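Long-range contacts in thioredoxin reductase (Clostridium acetobutylicum ATCC 824, PDB 6GNA), which probably passes electrons from ferredoxin through its bound flavin-adenine dinucleotide and a redox disulfide to thioredoxin, independently of pyridine nucleotides: residues S14-L19 and D39-L44; C137-Y142 and A164-K169; G144-I149 and E213-F218. All coordinates share one frame; numbering follows the deposited sequence. Where two conformers were deposited one is given.

Interaction 1 of 3, residues S14-L19 and D39-L44; sequences SGPAGL and DLSKKL. With FAD (flavin-adenine dinucleotide), chain B.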
loop_
_atom_site.group_PDB
_atom_site.type_symbol
_atom_site.label_atom_id
_atom_site.label_comp_id
_atom_site.label_asym_id
_atom_site.label_seq_id
_atom_site.Cartn_x
_atom_site.Cartn_y
_atom_site.Cartn_z
ATOM N N SER A 14 15.461 3.484 -5.730
ATOM C CA SER A 14 15.900 3.826 -4.383
ATOM C C SER A 14 14.971 4.846 -3.733
ATOM O O SER A 14 15.359 5.506 -2.776
ATOM C CB SER A 14 17.332 4.365 -4.422
ATOM O OG SER A 14 17.424 5.447 -5.342
ATOM N N GLY A 15 13.782 5.034 -4.287
ATOM C CA GLY A 15 12.808 5.917 -3.701
ATOM C C GLY A 15 11.999 5.200 -2.646
ATOM O O GLY A 15 12.286 4.061 -2.267
ATOM N N PRO A 16 10.916 5.847 -2.191
ATOM C CA PRO A 16 10.037 5.241 -1.185
ATOM C C PRO A 16 9.718 3.774 -1.434
ATOM O O PRO A 16 9.803 2.945 -0.519
ATOM C CB PRO A 16 8.791 6.136 -1.253
ATOM C CG PRO A 16 9.343 7.483 -1.660
ATOM C CD PRO A 16 10.518 7.213 -2.552
ATOM N N ALA A 17 9.297 3.417 -2.655
ATOM C CA ALA A 17 8.925 2.033 -2.941
ATOM C C ALA A 17 10.120 1.087 -2.798
ATOM O O ALA A 17 10.022 0.030 -2.162
ATOM C CB ALA A 17 8.279 1.925 -4.326
ATOM N N GLY A 18 11.236 1.415 -3.425
ATOM C CA GLY A 18 12.383 0.526 -3.351
ATOM C C GLY A 18 12.959 0.391 -1.951
ATOM O O GLY A 18 13.376 -0.697 -1.546
ATOM N N LEU A 19 13.005 1.491 -1.190
ATOM C CA LEU A 19 13.491 1.404 0.183
ATOM C C LEU A 19 12.538 0.596 1.050
ATOM O O LEU A 19 12.983 -0.187 1.898
ATOM C CB LEU A 19 13.700 2.803 0.768
ATOM C CG LEU A 19 14.675 3.663 -0.040
ATOM C CD1 LEU A 19 14.945 4.954 0.668
ATOM C CD2 LEU A 19 15.995 2.930 -0.370
ATOM N N ASP A 39 20.811 10.143 -3.541
ATOM C CA ASP A 39 19.841 10.952 -2.821
ATOM C C ASP A 39 18.478 10.283 -2.696
ATOM O O ASP A 39 17.525 10.940 -2.261
ATOM C CB ASP A 39 19.695 12.326 -3.478
ATOM C CG ASP A 39 19.170 12.248 -4.900
ATOM O OD1 ASP A 39 18.929 11.127 -5.394
ATOM O OD2 ASP A 39 18.993 13.315 -5.525
ATOM N N LEU A 40 18.360 8.997 -3.066
ATOM C CA LEU A 40 17.145 8.207 -2.870
ATOM C C LEU A 40 16.081 8.551 -3.907
ATOM O O LEU A 40 15.850 7.765 -4.836
ATOM C CB LEU A 40 16.588 8.341 -1.435
ATOM C CG LEU A 40 17.586 8.021 -0.307
ATOM C CD1 LEU A 40 16.879 7.959 1.062
ATOM C CD2 LEU A 40 18.375 6.735 -0.590
ATOM N N SER A 41 15.392 9.667 -3.713
ATOM C CA SER A 41 14.419 10.110 -4.692
ATOM C C SER A 41 14.481 11.630 -4.867
ATOM O O SER A 41 14.451 12.362 -3.878
ATOM C CB SER A 41 13.006 9.704 -4.285
ATOM O OG SER A 41 12.060 10.218 -5.207
ATOM N N LYS A 42 14.550 12.112 -6.105
ATOM C CA LYS A 42 14.531 13.547 -6.357
ATOM C C LYS A 42 13.208 14.189 -5.899
ATOM O O LYS A 42 13.220 15.290 -5.349
ATOM C CB LYS A 42 14.759 13.833 -7.841
ATOM N N LYS A 43 12.070 13.524 -6.122
ATOM C CA LYS A 43 10.784 14.060 -5.715
ATOM C C LYS A 43 10.722 14.262 -4.202
ATOM O O LYS A 43 10.181 15.269 -3.749
ATOM C CB LYS A 43 9.671 13.147 -6.228
ATOM C CG LYS A 43 9.815 12.880 -7.721
ATOM C CD LYS A 43 8.681 12.065 -8.315
ATOM C CE LYS A 43 8.897 11.878 -9.810
ATOM N NZ LYS A 43 7.741 11.233 -10.490
ATOM N N LEU A 44 11.260 13.334 -3.410
ATOM C CA LEU A 44 11.261 13.566 -1.966
ATOM C C LEU A 44 11.971 14.874 -1.581
ATOM O O LEU A 44 11.460 15.640 -0.765
ATOM C CB LEU A 44 11.977 12.418 -1.255
ATOM C CG LEU A 44 11.162 11.188 -0.864
ATOM C CD1 LEU A 44 12.094 10.048 -0.481
ATOM C CD2 LEU A 44 10.221 11.520 0.282
HETATM P PA FAD B . 10.425 7.713 -7.030
HETATM O O1A FAD B . 10.206 8.516 -5.773
HETATM O O2A FAD B . 10.424 8.418 -8.364
HETATM O O5B FAD B . 11.810 6.909 -6.891
HETATM C C5B FAD B . 12.477 6.425 -8.049
HETATM C C4B FAD B . 13.974 6.352 -7.793
HETATM O O4B FAD B . 14.527 5.236 -8.493
HETATM C C3B FAD B . 14.678 7.599 -8.300
HETATM O O3B FAD B . 15.661 8.038 -7.361
HETATM C C2B FAD B . 15.337 7.163 -9.589
HETATM O O2B FAD B . 16.564 7.856 -9.833
HETATM C C1B FAD B . 15.559 5.676 -9.376
HETATM N N9A FAD B . 15.494 4.946 -10.660
HETATM C C8A FAD B . 14.466 4.949 -11.530
HETATM N N7A FAD B . 14.751 4.169 -12.603
HETATM C C5A FAD B . 15.981 3.659 -12.423
HETATM C C6A FAD B . 16.888 2.761 -13.170
HETATM N N6A FAD B . 16.525 2.237 -14.363
HETATM N N1A FAD B . 18.089 2.486 -12.619
HETATM C C2A FAD B . 18.473 2.995 -11.434
HETATM N N3A FAD B . 17.696 3.815 -10.706
HETATM C C4A FAD B . 16.467 4.176 -11.140
HETATM N N1 FAD B . 3.293 12.242 -2.411
HETATM C C2 FAD B . 2.621 12.259 -1.232
HETATM O O2 FAD B . 2.067 11.209 -0.845
HETATM N N3 FAD B . 2.523 13.356 -0.460
HETATM C C4 FAD B . 3.091 14.517 -0.808
HETATM O O4 FAD B . 2.987 15.523 -0.075
HETATM C C4X FAD B . 3.844 14.585 -2.083
HETATM N N5 FAD B . 4.443 15.722 -2.497
HETATM C C5X FAD B . 5.124 15.758 -3.664
HETATM C C6 FAD B . 5.732 16.940 -4.068
HETATM C C7 FAD B . 6.436 16.988 -5.265
HETATM C C7M FAD B . 7.093 18.271 -5.703
HETATM C C8 FAD B . 6.541 15.775 -6.115
HETATM C C8M FAD B . 7.302 15.824 -7.413
HETATM C C9 FAD B . 5.935 14.592 -5.713
HETATM C C9A FAD B . 5.231 14.540 -4.517
HETATM N N10 FAD B . 4.603 13.345 -4.108
HETATM C C10 FAD B . 3.920 13.341 -2.879
HETATM C "C1'" FAD B . 4.698 12.127 -4.919
HETATM C "C2'" FAD B . 5.692 11.165 -4.290
HETATM O "O2'" FAD B . 6.979 11.789 -4.278
HETATM C "C3'" FAD B . 5.763 9.867 -5.083
HETATM O "O3'" FAD B . 4.488 9.221 -5.069
HETATM C "C4'" FAD B . 6.810 8.930 -4.500
HETATM O "O4'" FAD B . 8.090 9.573 -4.519
HETATM C "C5'" FAD B . 6.867 7.627 -5.286
HETATM O "O5'" FAD B . 8.095 6.977 -4.986
HETATM P P FAD B . 8.653 5.765 -5.878
HETATM O O1P FAD B . 9.725 5.059 -5.086
HETATM O O2P FAD B . 7.517 4.967 -6.466
HETATM O O3P FAD B . 9.332 6.530 -7.125
#

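Interaction 2 of 3, residues C137-Y142 and A164-K169; sequences CDAPLY and AELASK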
loop_
_atom_site.group_PDB
_atom_site.type_symbol
_atom_site.label_atom_id
_atom_site.label_comp_id
_atom_site.label_asym_id
_atom_site.label_seq_id
_atom_site.Cartn_x
_atom_site.Cartn_y
_atom_site.Cartn_z
ATOM N N CYS A 137 24.410 1.351 -24.810
ATOM C CA CYS A 137 23.978 0.048 -25.304
ATOM C C CYS A 137 24.090 -0.034 -26.829
ATOM O O CYS A 137 24.556 -1.042 -27.375
ATOM C CB CYS A 137 22.532 -0.216 -24.854
ATOM S SG CYS A 137 22.144 -0.044 -23.033
ATOM N N ASP A 138 23.683 1.023 -27.534
ATOM C CA ASP A 138 23.648 1.022 -28.990
ATOM C C ASP A 138 24.888 1.638 -29.607
ATOM O O ASP A 138 24.924 1.823 -30.827
ATOM C CB ASP A 138 22.415 1.775 -29.508
ATOM C CG ASP A 138 21.117 1.093 -29.148
ATOM O OD1 ASP A 138 21.164 -0.022 -28.588
ATOM O OD2 ASP A 138 20.048 1.677 -29.430
ATOM N N ALA A 139 25.903 1.948 -28.802
ATOM C CA ALA A 139 27.024 2.753 -29.283
ATOM C C ALA A 139 27.686 2.168 -30.514
ATOM O O ALA A 139 27.953 2.934 -31.456
ATOM C CB ALA A 139 28.039 2.981 -28.160
ATOM N N PRO A 140 27.997 0.868 -30.581
ATOM C CA PRO A 140 28.680 0.357 -31.784
ATOM C C PRO A 140 27.916 0.629 -33.060
ATOM O O PRO A 140 28.531 0.785 -34.122
ATOM C CB PRO A 140 28.812 -1.148 -31.510
ATOM C CG PRO A 140 28.737 -1.282 -30.032
ATOM C CD PRO A 140 27.802 -0.190 -29.574
ATOM N N LEU A 141 26.588 0.683 -32.985
ATOM C CA LEU A 141 25.756 0.936 -34.153
ATOM C C LEU A 141 25.974 2.336 -34.714
ATOM O O LEU A 141 25.683 2.571 -35.893
ATOM C CB LEU A 141 24.297 0.748 -33.734
ATOM C CG LEU A 141 23.184 0.424 -34.725
ATOM C CD1 LEU A 141 23.529 -0.764 -35.603
ATOM C CD2 LEU A 141 21.925 0.139 -33.916
ATOM N N TYR A 142 26.489 3.263 -33.899
ATOM C CA TYR A 142 26.693 4.652 -34.296
ATOM C C TYR A 142 28.170 4.993 -34.454
ATOM O O TYR A 142 28.540 6.170 -34.487
ATOM C CB TYR A 142 25.971 5.596 -33.326
ATOM C CG TYR A 142 24.484 5.397 -33.440
ATOM C CD1 TYR A 142 23.749 6.057 -34.414
ATOM C CD2 TYR A 142 23.821 4.487 -32.623
ATOM C CE1 TYR A 142 22.383 5.843 -34.548
ATOM C CE2 TYR A 142 22.462 4.265 -32.754
ATOM C CZ TYR A 142 21.747 4.946 -33.716
ATOM O OH TYR A 142 20.388 4.732 -33.854
ATOM N N ALA A 164 31.413 9.884 -27.639
ATOM C CA ALA A 164 32.358 10.718 -28.375
ATOM C C ALA A 164 33.578 9.932 -28.828
ATOM O O ALA A 164 34.290 10.379 -29.732
ATOM C CB ALA A 164 32.766 11.915 -27.520
ATOM N N GLU A 165 33.817 8.757 -28.244
ATOM C CA GLU A 165 34.920 7.903 -28.663
ATOM C C GLU A 165 34.605 7.075 -29.903
ATOM O O GLU A 165 35.523 6.486 -30.476
ATOM C CB GLU A 165 35.293 6.951 -27.523
ATOM C CG GLU A 165 35.541 7.636 -26.182
ATOM C CD GLU A 165 36.849 8.402 -26.147
ATOM O OE1 GLU A 165 37.802 7.988 -26.840
ATOM O OE2 GLU A 165 36.923 9.420 -25.425
ATOM N N LEU A 166 33.342 6.991 -30.310
ATOM C CA LEU A 166 32.923 6.155 -31.432
ATOM C C LEU A 166 32.228 6.947 -32.527
ATOM O O LEU A 166 32.472 6.712 -33.706
ATOM C CB LEU A 166 31.980 5.040 -30.932
ATOM C CG LEU A 166 32.610 3.970 -30.031
ATOM C CD1 LEU A 166 31.544 3.033 -29.456
ATOM C CD2 LEU A 166 33.679 3.181 -30.788
ATOM N N ALA A 167 31.363 7.885 -32.162
ATOM C CA ALA A 167 30.615 8.656 -33.136
ATOM C C ALA A 167 31.504 9.700 -33.797
ATOM O O ALA A 167 32.505 10.154 -33.232
ATOM C CB ALA A 167 29.446 9.357 -32.440
ATOM N N SER A 168 31.156 10.049 -35.037
ATOM C CA SER A 168 31.866 11.127 -35.717
ATOM C C SER A 168 31.582 12.485 -35.090
ATOM O O SER A 168 32.390 13.407 -35.237
ATOM C CB SER A 168 31.452 11.159 -37.185
ATOM O OG SER A 168 30.036 11.246 -37.286
ATOM N N LYS A 169 30.450 12.631 -34.409
ATOM C CA LYS A 169 30.056 13.902 -33.822
ATOM C C LYS A 169 29.007 13.598 -32.762
ATOM O O LYS A 169 28.101 12.803 -33.011
ATOM C CB LYS A 169 29.448 14.816 -34.892
ATOM C CG LYS A 169 28.832 16.108 -34.372
ATOM C CD LYS A 169 29.886 17.107 -33.923
ATOM C CE LYS A 169 29.256 18.446 -33.570
ATOM N NZ LYS A 169 30.248 19.467 -33.137
#

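Interaction 3 of 3, residues G144-I149 and E213-F218; sequences GKIVTI and ETDGVF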
loop_
_atom_site.group_PDB
_atom_site.type_symbol
_atom_site.label_atom_id
_atom_site.label_comp_id
_atom_site.label_asym_id
_atom_site.label_seq_id
_atom_site.Cartn_x
_atom_site.Cartn_y
_atom_site.Cartn_z
ATOM N N GLY A 144 31.247 6.128 -36.163
ATOM C CA GLY A 144 31.398 6.964 -37.340
ATOM C C GLY A 144 30.139 7.668 -37.796
ATOM O O GLY A 144 30.106 8.170 -38.926
ATOM N N LYS A 145 29.103 7.714 -36.961
ATOM C CA LYS A 145 27.858 8.404 -37.267
ATOM C C LYS A 145 27.654 9.569 -36.301
ATOM O O LYS A 145 28.409 9.761 -35.345
ATOM C CB LYS A 145 26.671 7.424 -37.227
ATOM C CG LYS A 145 26.782 6.280 -38.253
ATOM C CD LYS A 145 25.490 5.482 -38.382
ATOM C CE LYS A 145 25.562 4.472 -39.528
ATOM N NZ LYS A 145 24.371 3.578 -39.561
ATOM N N ILE A 146 26.623 10.368 -36.570
ATOM C CA ILE A 146 26.300 11.531 -35.754
ATOM C C ILE A 146 25.265 11.122 -34.717
ATOM O O ILE A 146 24.241 10.516 -35.058
ATOM C CB ILE A 146 25.765 12.678 -36.625
ATOM C CG1 ILE A 146 26.795 13.066 -37.696
ATOM C CG2 ILE A 146 25.394 13.879 -35.760
ATOM C CD1 ILE A 146 26.240 13.985 -38.754
ATOM N N VAL A 147 25.512 11.470 -33.459
ATOM C CA VAL A 147 24.628 11.102 -32.357
ATOM C C VAL A 147 24.253 12.348 -31.566
ATOM O O VAL A 147 25.123 13.162 -31.219
ATOM C CB VAL A 147 25.279 10.057 -31.431
ATOM C CG1 VAL A 147 24.397 9.778 -30.217
ATOM C CG2 VAL A 147 25.544 8.773 -32.200
ATOM N N THR A 148 22.966 12.481 -31.260
ATOM C CA THR A 148 22.446 13.538 -30.410
ATOM C C THR A 148 21.866 12.895 -29.160
ATOM O O THR A 148 21.038 11.977 -29.248
ATOM C CB THR A 148 21.377 14.339 -31.146
ATOM O OG1 THR A 148 21.970 14.957 -32.291
ATOM C CG2 THR A 148 20.827 15.433 -30.258
ATOM N N ILE A 149 22.304 13.366 -28.006
ATOM C CA ILE A 149 21.783 12.904 -26.724
ATOM C C ILE A 149 20.985 14.031 -26.097
ATOM O O ILE A 149 21.516 15.126 -25.868
ATOM C CB ILE A 149 22.905 12.449 -25.787
ATOM C CG1 ILE A 149 23.501 11.151 -26.328
ATOM C CG2 ILE A 149 22.386 12.258 -24.363
ATOM C CD1 ILE A 149 24.779 10.778 -25.663
ATOM N N GLU A 213 21.487 17.844 -38.057
ATOM C CA GLU A 213 21.603 16.609 -38.818
ATOM C C GLU A 213 22.174 15.545 -37.897
ATOM O O GLU A 213 23.211 15.757 -37.268
ATOM C CB GLU A 213 22.537 16.806 -40.012
ATOM C CG GLU A 213 21.867 17.354 -41.230
ATOM C CD GLU A 213 22.724 17.171 -42.473
ATOM O OE1 GLU A 213 23.964 17.260 -42.353
ATOM O OE2 GLU A 213 22.161 16.922 -43.558
ATOM N N THR A 214 21.480 14.416 -37.777
ATOM C CA THR A 214 21.897 13.409 -36.814
ATOM C C THR A 214 21.375 12.048 -37.257
ATOM O O THR A 214 20.313 11.946 -37.878
ATOM C CB THR A 214 21.452 13.780 -35.383
ATOM O OG1 THR A 214 22.111 12.935 -34.435
ATOM C CG2 THR A 214 19.927 13.657 -35.187
ATOM N N ASP A 215 22.162 11.014 -36.975
ATOM C CA ASP A 215 21.761 9.649 -37.298
ATOM C C ASP A 215 21.051 8.969 -36.137
ATOM O O ASP A 215 20.183 8.114 -36.358
ATOM C CB ASP A 215 22.983 8.828 -37.714
ATOM C CG ASP A 215 23.685 9.409 -38.914
ATOM O OD1 ASP A 215 23.064 9.455 -40.002
ATOM O OD2 ASP A 215 24.853 9.828 -38.774
ATOM N N GLY A 216 21.392 9.328 -34.909
ATOM C CA GLY A 216 20.712 8.794 -33.747
ATOM C C GLY A 216 20.291 9.912 -32.819
ATOM O O GLY A 216 20.939 10.953 -32.733
ATOM N N VAL A 217 19.173 9.689 -32.135
ATOM C CA VAL A 217 18.729 10.535 -31.037
ATOM C C VAL A 217 18.469 9.623 -29.855
ATOM O O VAL A 217 17.615 8.726 -29.935
ATOM C CB VAL A 217 17.464 11.346 -31.370
ATOM C CG1 VAL A 217 16.973 12.109 -30.123
ATOM C CG2 VAL A 217 17.736 12.307 -32.530
ATOM N N PHE A 218 19.195 9.838 -28.769
ATOM C CA PHE A 218 18.975 9.104 -27.534
ATOM C C PHE A 218 18.336 10.006 -26.494
ATOM O O PHE A 218 18.862 11.078 -26.167
ATOM C CB PHE A 218 20.266 8.479 -27.013
ATOM C CG PHE A 218 20.789 7.401 -27.909
ATOM C CD1 PHE A 218 20.250 6.129 -27.857
ATOM C CD2 PHE A 218 21.789 7.665 -28.832
ATOM C CE1 PHE A 218 20.711 5.125 -28.704
ATOM C CE2 PHE A 218 22.255 6.667 -29.688
ATOM C CZ PHE A 218 21.714 5.397 -29.624
#

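Interaction 1 of 3, residues S14-L19 and D39-L44
Ser-14 and Leu-40 make the direct polar contact between the two turns. The Ser-14 hydroxyl OG donates to Leu-40 O at 2.8 Å, lying in the carbonyl plane on a lone pair, with a C=O...OG angle of 123°. Its chi1 of 54° tucks OG between the backbone N and the carbonyl carbon of its own residue, turning it to Leu-40; OG is also hydrogen-bonded to the backbone N of Ser-37. A weak bond from Ser-41 N back to Asp-39 O closes a classic gamma turn centred on Leu-40, whose positive phi helps present this carbonyl.

The apolar contacts flank that bond. Leu-19 CD1 meets Leu-40 CD1 at 3.6 Å, the two side chains crossing at about a right angle, while Leu-44 CD1 rests on Pro-16 CD at 3.8 Å. Phe-68 of helix 61-74 packs on both Leu-40 and Leu-44, and Leu-54 of the second subunit reaches Leu-19.

The third set of contacts runs to the dinucleotide. The ribose hydroxyl O3B of FAD gives Leu-40 O a short bond of 2.5 Å, a second donor on that oxygen. On the diphosphate, Ser-41 OG donates to FAD O1A at 2.6 Å, and Ala-17 N, near the start of helix 16-25, donates to FAD O1P at 3.0 Å. Gly-15, the N-cap of that helix, brings its CA to 3.5 Å from FAD O5B, backbone directly against the diphosphate.

Gly-15 and Gly-18, with Gly-13 just before them, fit the GxGxxG pattern of a Rossmann-type dinucleotide site. Chemically, ribose and phosphates are gripped by carbonyl, hydroxyl and amide groups, and the N-terminal end of helix 16-25 would probably help stabilise the negative charge of the diphosphate.

Interaction 2 of 3, residues C137-Y142 and A164-K169
Leu-166 sets its CG anti to its own carbonyl carbon (chi1 -68°) and then runs out extended (chi2 173°), which carries the CD1 branch across to Ala-139. CD1 touches Ala-139 CB at 3.7 Å, methyl against methyl, and lies 4.1 Å from Ala-139 C, so this one branch covers the corner where the 3-10 turn 139-141 begins. Ala-139 is buried, with Tyr-162 and Leu-163 of helix 155-163 also against it.

Backbone atoms make the second point of contact. Tyr-142 O faces the CA of Ala-167 at 3.5 Å in a C-H...O contact with an angle of 145° at the hydrogen; the methyl of Ala-167 follows, its CB 3.9 Å from Tyr-142 O. What crosses the interface is therefore van der Waals packing plus this weak polar approach. The turn keeps its shape by its own bonds: Leu-141 N donates to Asp-138 O at 3.0 Å, and Tyr-142 N to Ala-139 O at 2.9 Å. The Tyr-142 ring swings away from Ala-167 and meets Phe-218 in a T-shaped, edge-to-face stack.

The second segment is the link between helix 155-163 and strand 169-174, the return leg of a beta-alpha-beta crossover that starts at strand 146-151. The first leads from helix 135-138 towards that same strand. Helix 135-138 carries Cys-137, disulfide-bonded to Cys-134. Cys-137 SG lies far from the flavin ring of the FAD held by this chain, too far for direct exchange, which is consistent with the domain rotation known in relatives. The arrangement is typical of thioredoxin reductases whose CxxC disulfide is set into the second, Rossmann-like domain.

Interaction 3 of 3, residues G144-I149 and E213-F218
Asp-215 faces Ile-146 where strands 146-149 and 216-218 start to pair, in the parallel sheet of a Rossmann-like domain; the two run 4.7 Å apart at 21°. Asp-215 CB sits 3.4 Å from Ile-146 O, and CG follows with Lys-145 CB at 4.0 Å. At the tip, OD2 takes the N-H of Ile-146 at 2.9 Å on its anti lone pair, almost straight at 175°. The same residue answers with its backbone: Asp-215 N donates to Ile-146 O from above the carbonyl plane, while Gly-216 N reaches that oxygen within the plane.

Regular parallel pairing follows, with Thr-148 N donating to Gly-216 O and Phe-218 N to Thr-148 O. On the face shared by Val-147 and Phe-218, Val-147 CG1 lies in plane at the edge of the ring, 3.6 Å from Phe-218 CD2, and Ala-135 of helix 135-138 packs against Phe-218.

Thr-148 and Thr-214 cross at about a right angle, OG1 of Thr-148 donating to OG1 of Thr-214 at 3.0 Å. Thr-214 OG1 in turn donates to Gly-216 O at 2.9 Å, approaching from the opposite face of that carbonyl to Thr-148 N.

Overall arrangement
Interactions 2 and 3 belong to one region, their centres about 8 Å apart, whereas interaction 1 lies on the opposite side of the chain's centre, about 32 Å from either. Interactions 2 and 3 interlock: Gly-144 and Lys-145 make probable backbone bonds to Leu-166 and Ser-168, and Val-147 packs on Tyr-142. Both hold the surroundings of strand 146-151, yet differently. Interaction 3 is a buried strand pairing built on backbone bonds; interaction 2, partly buried and nearer the surface, relies on methyl packing. Interaction 1 is wholly buried and mixes apolar contacts with a carbonyl, Leu-40 O, shared between Ser-14 and FAD, in keeping with its place in the FAD site.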